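Side-chain contacts in hypothetical protein (Staphylococcus aureus subsp. aureus, PDB 2ETS), which is of unknown function but represents a bacterial protein family, DUF1798, whose members adopt a four-helical bundle fold: residues A[96-100]-A[101-105]; A[108-111]-A[112-116]. One frame throughout, in Å; residues are numbered along the deposited sequence.

Helix 12-37, helix 43-63 and helix 76-92 come first along the chain, with the short helix 65-68 between the last two. Interaction 1 (96-100 with 101-105) then marks the turn from the loop after helix 76-92 into helix 100-120. Interaction 2 (108-111 with 112-116) lies further along that helix, its centre about 17 Å from the centre of interaction 1. Both contacts are local, so neither closes a long loop. They follow in series, without nesting or crossing. Side chains of both contacts reach helices 12-37 and 76-92. Interaction 1 does so near the start of helix 100-120 and interaction 2 around and just beyond its middle.

Interaction 1 (A[96-100]-A[101-105]); sequences KRTSR and KLFIE
The S99 side chain is turned with OG opposite its own backbone N (chi1 167°), which brings the hydroxyl toward L102 N. There OG accepts from L102 N at 3.2 Å, with a fairly straight N-H...O angle of 162°. The backbone sets F103 CB 3.7 Å from T98 CG2. F103 CG lies anti to its backbone N, and T98 CG2 meets the ring obliquely, near CD1. S99 grips the helix start a second time through its carbonyl. S99 O takes F103 N at 2.9 Å, the donor lying nearly in line with the C=O bond. L102 N gives S99 O only a weak bond as well. The leucine side chain also packs at the cap, with L102 CG 3.6 Å from S99 OG. At the next residue, R100 O accepts from I104 N at 3.0 Å. Here the donor is tilted 28° from the carbonyl plane. R100 and I104 run side by side in the same direction, with R100 CG 3.9 Å from I104 CG1. The arginine chain then bends at chi3, and its NH1 forms a salt bridge with E32 on helix 12-37. T98 OG1 turns to E92 O at the end of helix 76-92. The buried F103 ring stacks with F31 and also touches L89 and E92. The loop and the new helix are therefore fixed against two neighbouring helices. The OG bond serves the L102 amide, which otherwise has only its weak bond to S99 O. This is a serine N-cap, with T98 and F103 in apolar contact just across it, at the start of helix 100-120 in the four-helical bundle.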
loop_
_atom_site.group_PDB
_atom_site.type_symbol
_atom_site.label_atom_id
_atom_site.label_comp_id
_atom_site.label_asym_id
_atom_site.label_seq_id
_atom_site.Cartn_x
_atom_site.Cartn_y
_atom_site.Cartn_z
ATOM N N LYS A 96 3.188 10.036 -14.595
ATOM C CA LYS A 96 2.534 9.700 -15.867
ATOM C C LYS A 96 3.303 8.638 -16.596
ATOM O O LYS A 96 2.707 7.842 -17.316
ATOM C CB LYS A 96 2.363 10.919 -16.779
ATOM C CG LYS A 96 3.658 11.595 -17.278
ATOM C CD LYS A 96 3.303 12.812 -18.127
ATOM C CE LYS A 96 4.524 13.522 -18.680
ATOM N NZ LYS A 96 4.182 14.874 -19.333
ATOM N N ARG A 97 4.619 8.600 -16.376
ATOM C CA ARG A 97 5.458 7.653 -17.073
ATOM C C ARG A 97 5.404 6.263 -16.423
ATOM O O ARG A 97 5.879 5.300 -16.985
ATOM C CB ARG A 97 6.902 8.177 -17.190
ATOM N N THR A 98 4.771 6.128 -15.268
ATOM C CA THR A 98 4.663 4.800 -14.655
ATOM C C THR A 98 3.966 3.802 -15.619
ATOM O O THR A 98 2.870 4.071 -16.178
ATOM C CB THR A 98 3.898 4.882 -13.322
ATOM O OG1 THR A 98 4.677 5.627 -12.360
ATOM C CG2 THR A 98 3.546 3.512 -12.808
ATOM N N SER A 99 4.575 2.635 -15.777
ATOM C CA SER A 99 4.008 1.559 -16.603
ATOM C C SER A 99 2.702 0.978 -16.073
ATOM O O SER A 99 2.658 0.439 -14.974
ATOM C CB SER A 99 5.013 0.399 -16.698
ATOM O OG SER A 99 4.382 -0.752 -17.239
ATOM N N ARG A 100 1.649 1.024 -16.872
ATOM C CA ARG A 100 0.360 0.460 -16.447
ATOM C C ARG A 100 0.475 -1.035 -16.139
ATOM O O ARG A 100 -0.079 -1.530 -15.167
ATOM C CB ARG A 100 -0.682 0.653 -17.528
ATOM C CG ARG A 100 -2.013 0.009 -17.179
ATOM C CD ARG A 100 -3.097 0.392 -18.173
ATOM N NE ARG A 100 -3.337 1.835 -18.199
ATOM C CZ ARG A 100 -4.173 2.498 -17.392
ATOM N NH1 ARG A 100 -4.853 1.843 -16.455
ATOM N NH2 ARG A 100 -4.322 3.830 -17.519
ATOM N N LYS A 101 1.182 -1.737 -17.014
ATOM C CA LYS A 101 1.384 -3.156 -16.883
ATOM C C LYS A 101 1.984 -3.502 -15.501
ATOM O O LYS A 101 1.461 -4.350 -14.784
ATOM C CB LYS A 101 2.261 -3.626 -18.058
ATOM C CG LYS A 101 2.730 -5.059 -17.982
ATOM C CD LYS A 101 3.476 -5.448 -19.270
ATOM C CE LYS A 101 4.663 -6.386 -19.019
ATOM N NZ LYS A 101 4.261 -7.664 -18.353
ATOM N N LEU A 102 3.042 -2.811 -15.119
ATOM C CA LEU A 102 3.801 -3.174 -13.909
ATOM C C LEU A 102 3.102 -2.646 -12.648
ATOM O O LEU A 102 3.097 -3.309 -11.624
ATOM C CB LEU A 102 5.230 -2.631 -13.985
ATOM C CG LEU A 102 6.116 -3.157 -15.127
ATOM C CD1 LEU A 102 7.484 -2.478 -15.080
ATOM C CD2 LEU A 102 6.279 -4.656 -15.106
ATOM N N PHE A 103 2.518 -1.454 -12.760
ATOM C CA PHE A 103 1.777 -0.819 -11.667
ATOM C C PHE A 103 0.551 -1.630 -11.269
ATOM O O PHE A 103 0.346 -1.932 -10.088
ATOM C CB PHE A 103 1.377 0.605 -12.039
ATOM C CG PHE A 103 0.675 1.343 -10.923
ATOM C CD1 PHE A 103 1.398 1.965 -9.958
ATOM C CD2 PHE A 103 -0.707 1.340 -10.824
ATOM C CE1 PHE A 103 0.766 2.618 -8.919
ATOM C CE2 PHE A 103 -1.348 1.996 -9.815
ATOM C CZ PHE A 103 -0.630 2.630 -8.860
ATOM N N ILE A 104 -0.228 -2.046 -12.252
ATOM C CA ILE A 104 -1.453 -2.779 -11.976
ATOM C C ILE A 104 -1.177 -4.203 -11.467
ATOM O O ILE A 104 -1.819 -4.684 -10.553
ATOM C CB ILE A 104 -2.338 -2.789 -13.224
ATOM C CG1 ILE A 104 -2.755 -1.341 -13.578
ATOM C CG2 ILE A 104 -3.571 -3.679 -13.033
ATOM C CD1 ILE A 104 -3.490 -0.592 -12.504
ATOM N N GLU A 105 -0.192 -4.860 -12.031
ATOM C CA GLU A 105 0.238 -6.115 -11.488
ATOM C C GLU A 105 0.670 -6.042 -10.013
ATOM O O GLU A 105 0.261 -6.867 -9.197
ATOM C CB GLU A 105 1.336 -6.621 -12.386
ATOM C CG GLU A 105 2.204 -7.736 -11.893
ATOM C CD GLU A 105 3.185 -8.092 -13.005
ATOM O OE1 GLU A 105 4.302 -7.490 -13.052
ATOM O OE2 GLU A 105 2.761 -8.873 -13.890
#

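Interaction 2 (A[108-111]-A[112-116]); sequences KSVQ and YDLQN
V110 and L114 touch one turn apart, V110 CG1 lying 3.8 Å from L114 CD1. The two side chains run alongside each other and point the same way. L114 CG stands opposite its own carbonyl carbon (chi1 -74°), which lays it 3.2 Å from V110 O. That oxygen, V110 O, also accepts L114 N at 2.9 Å. On the neighbouring flank, a water joins S109 to D113. The water oxygen lies 2.8 Å from S109 OG, and it donates to D113 OD2, also at 2.8 Å. S109 OG and D113 OD2 are 4.4 Å apart, so the water spans the gap. The backbone beneath sets this spacing: D113 N bonds S109 O at a nearly straight 172°. Y112 N to K108 O and Q115 N to Q111 O continue the series. These are regular i to i+4 alpha-helical bonds, on a helix of the four-helical bundle with a buried side and an exposed side. V110 and L114 belong to the buried side, while K108, Y112 and Q115 are exposed. Y112 CB rests 3.3 Å from K108 O, and the edge of its ring lies near S109 O. In the next shell, V110 meets L82, N85, I86 and L89 of helix 76-92, and V24 of helix 12-37. L114 and Q115 reach I21 on helix 12-37. The buried D113 carboxylate has a second partner, K78, whose NZ makes a salt bridge with OD1. This pairing would be expected to stabilise its negative charge. Y112 packs on Y73 and D113 on M74, both in the loop before helix 76-92.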
loop_
_atom_site.group_PDB
_atom_site.type_symbol
_atom_site.label_atom_id
_atom_site.label_comp_id
_atom_site.label_asym_id
_atom_site.label_seq_id
_atom_site.Cartn_x
_atom_site.Cartn_y
_atom_site.Cartn_z
ATOM N N LYS A 108 -2.390 -5.399 -7.788
ATOM C CA LYS A 108 -3.246 -6.575 -7.589
ATOM C C LYS A 108 -2.633 -7.497 -6.538
ATOM O O LYS A 108 -3.319 -8.033 -5.673
ATOM C CB LYS A 108 -3.444 -7.322 -8.878
ATOM C CG LYS A 108 -4.098 -6.460 -9.977
ATOM C CD LYS A 108 -5.536 -6.142 -9.734
ATOM C CE LYS A 108 -6.243 -5.734 -11.065
ATOM N NZ LYS A 108 -6.036 -6.699 -12.204
ATOM N N SER A 109 -1.319 -7.638 -6.609
ATOM C CA SER A 109 -0.580 -8.441 -5.676
ATOM C C SER A 109 -0.704 -7.901 -4.249
ATOM O O SER A 109 -0.905 -8.655 -3.329
ATOM C CB SER A 109 0.900 -8.504 -6.144
ATOM O OG SER A 109 1.772 -8.672 -5.061
ATOM N N VAL A 110 -0.577 -6.589 -4.088
ATOM C CA VAL A 110 -0.776 -5.923 -2.800
ATOM C C VAL A 110 -2.210 -6.095 -2.255
ATOM O O VAL A 110 -2.389 -6.461 -1.082
ATOM C CB VAL A 110 -0.382 -4.435 -2.907
ATOM C CG1 VAL A 110 -0.797 -3.652 -1.716
ATOM C CG2 VAL A 110 1.149 -4.325 -3.087
ATOM N N GLN A 111 -3.220 -5.889 -3.097
ATOM C CA GLN A 111 -4.618 -6.066 -2.638
ATOM C C GLN A 111 -4.792 -7.523 -2.255
ATOM O O GLN A 111 -5.453 -7.822 -1.247
ATOM C CB GLN A 111 -5.673 -5.616 -3.686
ATOM C CG GLN A 111 -5.485 -4.144 -4.122
ATOM C CD GLN A 111 -6.426 -3.639 -5.243
ATOM O OE1 GLN A 111 -6.536 -4.249 -6.336
ATOM N NE2 GLN A 111 -7.099 -2.490 -4.975
ATOM N N TYR A 112 -4.149 -8.433 -3.003
ATOM C CA TYR A 112 -4.275 -9.844 -2.670
ATOM C C TYR A 112 -3.712 -10.154 -1.255
ATOM O O TYR A 112 -4.388 -10.733 -0.403
ATOM C CB TYR A 112 -3.662 -10.732 -3.764
ATOM C CG TYR A 112 -3.615 -12.163 -3.365
ATOM C CD1 TYR A 112 -2.548 -12.655 -2.615
ATOM C CD2 TYR A 112 -4.647 -13.031 -3.701
ATOM C CE1 TYR A 112 -2.513 -13.981 -2.206
ATOM C CE2 TYR A 112 -4.613 -14.372 -3.299
ATOM C CZ TYR A 112 -3.554 -14.827 -2.550
ATOM O OH TYR A 112 -3.520 -16.134 -2.123
ATOM N N ASP A 113 -2.496 -9.725 -0.995
ATOM C CA ASP A 113 -1.910 -9.878 0.333
ATOM C C ASP A 113 -2.717 -9.227 1.455
ATOM O O ASP A 113 -2.890 -9.787 2.541
ATOM C CB ASP A 113 -0.534 -9.258 0.324
ATOM C CG ASP A 113 0.488 -10.107 -0.435
ATOM O OD1 ASP A 113 0.217 -11.309 -0.703
ATOM O OD2 ASP A 113 1.570 -9.552 -0.737
ATOM N N LEU A 114 -3.152 -8.001 1.204
ATOM C CA LEU A 114 -3.933 -7.251 2.181
ATOM C C LEU A 114 -5.218 -7.972 2.577
ATOM O O LEU A 114 -5.596 -7.980 3.749
ATOM C CB LEU A 114 -4.257 -5.861 1.627
ATOM C CG LEU A 114 -3.066 -4.891 1.605
ATOM C CD1 LEU A 114 -3.501 -3.593 0.985
ATOM C CD2 LEU A 114 -2.506 -4.623 3.007
ATOM N N GLN A 115 -5.883 -8.586 1.603
ATOM C CA GLN A 115 -7.085 -9.351 1.903
ATOM C C GLN A 115 -6.800 -10.549 2.795
ATOM O O GLN A 115 -7.606 -10.863 3.676
ATOM C CB GLN A 115 -7.765 -9.841 0.624
ATOM C CG GLN A 115 -8.553 -8.810 -0.094
ATOM C CD GLN A 115 -9.718 -8.263 0.755
ATOM O OE1 GLN A 115 -9.961 -7.055 0.754
ATOM N NE2 GLN A 115 -10.397 -9.141 1.512
ATOM N N ASN A 116 -5.685 -11.238 2.545
ATOM C CA ASN A 116 -5.323 -12.408 3.316
ATOM C C ASN A 116 -5.020 -12.017 4.750
ATOM O O ASN A 116 -5.293 -12.770 5.700
ATOM C CB ASN A 116 -4.099 -13.110 2.709
ATOM C CG ASN A 116 -4.436 -13.917 1.462
ATOM O OD1 ASN A 116 -5.577 -14.333 1.255
ATOM N ND2 ASN A 116 -3.440 -14.150 0.637
HETATM O O HOH W 1 2.400 -7.580 -2.606
#